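Local coordinates for hypothetical protein aq_1494 (Aquifex aeolicus, PDB 2EGR) that is of uncharacterised function but probably hydrolyses acyl-CoA thioesters, as a hot-dog-fold member of the 4-hydroxybenzoyl-CoA thioesterase family, at residues V55-Y60 / N104-M109. Numbering follows the deposited sequence.
Sequences VLLNAY and NTKHCM
Leu57 carries CG anti to its own carbonyl carbon (chi1 -77°) and Lys106 carries CG anti to its backbone N (chi1 179°), and with these torsions the leucine's CD1 lies 4.0 Å from CG of Lys106, the two side chains crossing at a slant. The other branch of Leu57, CD2, sits 4.0 Å from SG of Cys108, and that sulfur also meets CB of Val55. Replacing Leu57 with an alanine would probably strip the lysine's methylene chain and the Cys108 sulfur of this apolar cover. A classic beta bulge in the antiparallel pairing, with Leu57 and Asn58 both opposite Lys106, turns the leucine side chain toward the partner strand. Leu57 N gives its hydrogen to Lys106 O at 2.7 Å, while Lys106 N gives its own to Asn58 O at 3.0 Å, so the extra residue costs neither bond. Beyond the bulge, OD1 of Asn58 and OD1 of Asn104 are 4.3 Å apart and are bridged by two waters, each within hydrogen-bonding distance of both oxygens. The Asn104 amide also slants across Tyr60, its ND2 3.5 Å from ring atom CD2, the two planes 23° apart. On the other face, CD1 of Leu56 reaches Thr105 CB at 3.8 Å, and Ala59 CB meets Thr105 CG2. That face lies against helix 22-39, through Phe26 and Arg33, as expected of a hot-dog sheet wrapped round its central helix. Strand 86-95 flanks 104-109 on its far edge, whereas Asn58 to Tyr60 pair antiparallel with a strand of the second subunit, continuing the sheet across the interface.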
ATOM      1  N   VAL A  55     -17.743 -10.872  -0.629  1.00 26.89           N
ATOM      2  CA  VAL A  55     -16.520 -11.675  -0.755  1.00 26.66           C
ATOM      3  C   VAL A  55     -16.070 -11.739  -2.208  1.00 25.36           C
ATOM      4  O   VAL A  55     -16.825 -12.129  -3.107  1.00 25.56           O
ATOM      5  CB  VAL A  55     -16.688 -13.118  -0.159  1.00 26.14           C
ATOM      6  CG1 VAL A  55     -15.468 -14.011  -0.505  1.00 26.96           C
ATOM      7  CG2 VAL A  55     -16.928 -13.051   1.332  1.00 27.89           C
ATOM      8  N   LEU A  56     -14.831 -11.343  -2.453  1.00 23.73           N
ATOM      9  CA  LEU A  56     -14.285 -11.439  -3.802  1.00 23.37           C
ATOM     10  C   LEU A  56     -13.892 -12.882  -4.173  1.00 23.99           C
ATOM     11  O   LEU A  56     -13.166 -13.565  -3.425  1.00 25.47           O
ATOM     12  CB  LEU A  56     -13.069 -10.520  -3.931  1.00 22.37           C
ATOM     13  CG  LEU A  56     -12.398 -10.525  -5.304  1.00 22.73           C
ATOM     14  CD1 LEU A  56     -13.299  -9.867  -6.359  1.00 21.95           C
ATOM     15  CD2 LEU A  56     -11.080  -9.791  -5.236  1.00 23.74           C
ATOM     16  N   LEU A  57     -14.376 -13.338  -5.324  1.00 24.40           N
ATOM     17  CA  LEU A  57     -14.100 -14.705  -5.792  1.00 24.93           C
ATOM     18  C   LEU A  57     -12.920 -14.786  -6.749  1.00 24.72           C
ATOM     19  O   LEU A  57     -12.038 -15.674  -6.627  1.00 24.73           O
ATOM     20  CB  LEU A  57     -15.354 -15.293  -6.451  1.00 25.58           C
ATOM     21  CG  LEU A  57     -16.460 -15.787  -5.520  1.00 26.92           C
ATOM     22  CD1 LEU A  57     -17.660 -16.149  -6.400  1.00 27.53           C
ATOM     23  CD2 LEU A  57     -16.041 -16.985  -4.626  1.00 28.26           C
ATOM     24  N   ASN A  58     -12.916 -13.881  -7.722  1.00 23.42           N
ATOM     25  CA  ASN A  58     -11.821 -13.724  -8.659  1.00 23.24           C
ATOM     26  C   ASN A  58     -11.785 -12.312  -9.228  1.00 22.65           C
ATOM     27  O   ASN A  58     -12.778 -11.561  -9.132  1.00 22.39           O
ATOM     28  CB  ASN A  58     -11.850 -14.758  -9.798  1.00 23.03           C
ATOM     29  CG  ASN A  58     -13.095 -14.643 -10.666  1.00 25.08           C
ATOM     30  OD1 ASN A  58     -13.299 -13.647 -11.368  1.00 26.06           O
ATOM     31  ND2 ASN A  58     -13.937 -15.680 -10.617  1.00 26.21           N
ATOM     32  N   ALA A  59     -10.631 -11.962  -9.785  1.00 20.70           N
ATOM     33  CA  ALA A  59     -10.399 -10.648 -10.384  1.00 21.08           C
ATOM     34  C   ALA A  59      -9.408 -10.769 -11.528  1.00 20.97           C
ATOM     35  O   ALA A  59      -8.448 -11.575 -11.461  1.00 20.02           O
ATOM     36  CB  ALA A  59      -9.880  -9.651  -9.301  1.00 20.06           C
ATOM     37  N   TYR A  60      -9.601  -9.938 -12.545  1.00 19.47           N
ATOM     38  CA  TYR A  60      -8.818  -9.950 -13.740  1.00 21.15           C
ATOM     39  C   TYR A  60      -8.598  -8.510 -14.182  1.00 21.46           C
ATOM     40  O   TYR A  60      -9.528  -7.679 -14.140  1.00 21.70           O
ATOM     41  CB  TYR A  60      -9.567 -10.704 -14.864  1.00 20.39           C
ATOM     42  CG  TYR A  60      -8.901 -10.564 -16.207  1.00 21.88           C
ATOM     43  CD1 TYR A  60      -7.754 -11.319 -16.523  1.00 22.95           C
ATOM     44  CD2 TYR A  60      -9.365  -9.652 -17.149  1.00 22.97           C
ATOM     45  CE1 TYR A  60      -7.124 -11.180 -17.764  1.00 20.89           C
ATOM     46  CE2 TYR A  60      -8.748  -9.516 -18.389  1.00 23.57           C
ATOM     47  CZ  TYR A  60      -7.637 -10.293 -18.691  1.00 23.81           C
ATOM     48  OH  TYR A  60      -6.996 -10.133 -19.899  1.00 23.78           O
ATOM     49  N   ASN A 104     -12.473  -7.099 -14.552  1.00 21.01           N
ATOM     50  CA  ASN A 104     -13.689  -7.651 -14.016  1.00 22.06           C
ATOM     51  C   ASN A 104     -13.418  -8.311 -12.681  1.00 21.51           C
ATOM     52  O   ASN A 104     -12.272  -8.771 -12.424  1.00 20.93           O
ATOM     53  CB  ASN A 104     -14.355  -8.603 -15.026  1.00 22.57           C
ATOM     54  CG  ASN A 104     -13.499  -9.821 -15.373  1.00 22.14           C
ATOM     55  OD1 ASN A 104     -13.501 -10.804 -14.644  1.00 24.19           O
ATOM     56  ND2 ASN A 104     -12.850  -9.786 -16.532  1.00 22.74           N
ATOM     57  N   THR A 105     -14.456  -8.333 -11.858  1.00 20.95           N
ATOM     58  CA  THR A 105     -14.447  -8.921 -10.530  1.00 22.07           C
ATOM     59  C   THR A 105     -15.767  -9.646 -10.277  1.00 23.53           C
ATOM     60  O   THR A 105     -16.847  -9.151 -10.633  1.00 23.36           O
ATOM     61  CB  THR A 105     -14.225  -7.875  -9.421  1.00 22.80           C
ATOM     62  OG1 THR A 105     -15.282  -6.904  -9.453  1.00 21.34           O
ATOM     63  CG2 THR A 105     -12.866  -7.159  -9.600  1.00 21.31           C
ATOM     64  N   LYS A 106     -15.666 -10.823  -9.661  1.00 23.64           N
ATOM     65  CA  LYS A 106     -16.838 -11.601  -9.285  1.00 24.53           C
ATOM     66  C   LYS A 106     -16.884 -11.762  -7.775  1.00 25.00           C
ATOM     67  O   LYS A 106     -15.832 -11.977  -7.106  1.00 24.93           O
ATOM     68  CB  LYS A 106     -16.838 -12.953 -10.002  1.00 25.11           C
ATOM     69  CG  LYS A 106     -18.002 -13.834  -9.639  1.00 25.11           C
ATOM     70  CD  LYS A 106     -17.889 -15.199 -10.306  1.00 29.22           C
ATOM     71  CE  LYS A 106     -19.237 -15.910 -10.284  1.00 30.17           C
ATOM     72  NZ  LYS A 106     -19.057 -17.360 -10.588  1.00 32.48           N
ATOM     73  N   HIS A 107     -18.092 -11.642  -7.236  1.00 24.07           N
ATOM     74  CA  HIS A 107     -18.341 -11.551  -5.802  1.00 25.17           C
ATOM     75  C   HIS A 107     -19.470 -12.462  -5.345  1.00 25.72           C
ATOM     76  O   HIS A 107     -20.364 -12.803  -6.108  1.00 25.67           O
ATOM     77  CB  HIS A 107     -18.719 -10.115  -5.404  1.00 24.83           C
ATOM     78  CG  HIS A 107     -17.717  -9.087  -5.825  1.00 22.65           C
ATOM     79  ND1 HIS A 107     -17.693  -8.547  -7.095  1.00 23.47           N
ATOM     80  CD2 HIS A 107     -16.683  -8.533  -5.160  1.00 19.74           C
ATOM     81  CE1 HIS A 107     -16.692  -7.696  -7.189  1.00 19.05           C
ATOM     82  NE2 HIS A 107     -16.052  -7.681  -6.033  1.00 23.04           N
ATOM     83  N   CYS A 108     -19.427 -12.809  -4.081  1.00 27.86           N
ATOM     84  CA  CYS A 108     -20.525 -13.486  -3.442  1.00 29.02           C
ATOM     85  C   CYS A 108     -20.698 -12.841  -2.086  1.00 29.43           C
ATOM     86  O   CYS A 108     -20.005 -11.862  -1.769  1.00 29.04           O
ATOM     87  CB  CYS A 108     -20.264 -14.999  -3.385  1.00 28.77           C
ATOM     88  SG  CYS A 108     -18.953 -15.520  -2.282  1.00 30.62           S
ATOM     89  N   MET A 109     -21.655 -13.334  -1.302  1.00 29.90           N
ATOM     90  CA  MET A 109     -21.991 -12.704  -0.041  1.00 29.94           C
ATOM     91  C   MET A 109     -22.057 -13.687   1.112  1.00 32.66           C
ATOM     92  O   MET A 109     -22.436 -14.858   0.946  1.00 32.89           O
ATOM     93  CB  MET A 109     -23.295 -11.903  -0.151  1.00 30.72           C
ATOM     94  CG  MET A 109     -23.165 -10.619  -0.980  1.00 30.19           C
ATOM     95  SD  MET A 109     -24.565  -9.496  -0.868  1.00 24.15           S
ATOM     96  CE  MET A 109     -24.321  -8.671  -2.386  1.00 31.12           C
TER
HETATM   97  O   HOH W   1     -14.741 -11.600 -12.546  1.00 27.64           O
HETATM   98  O   HOH W   2     -11.772 -12.515 -13.560  1.00 39.01           O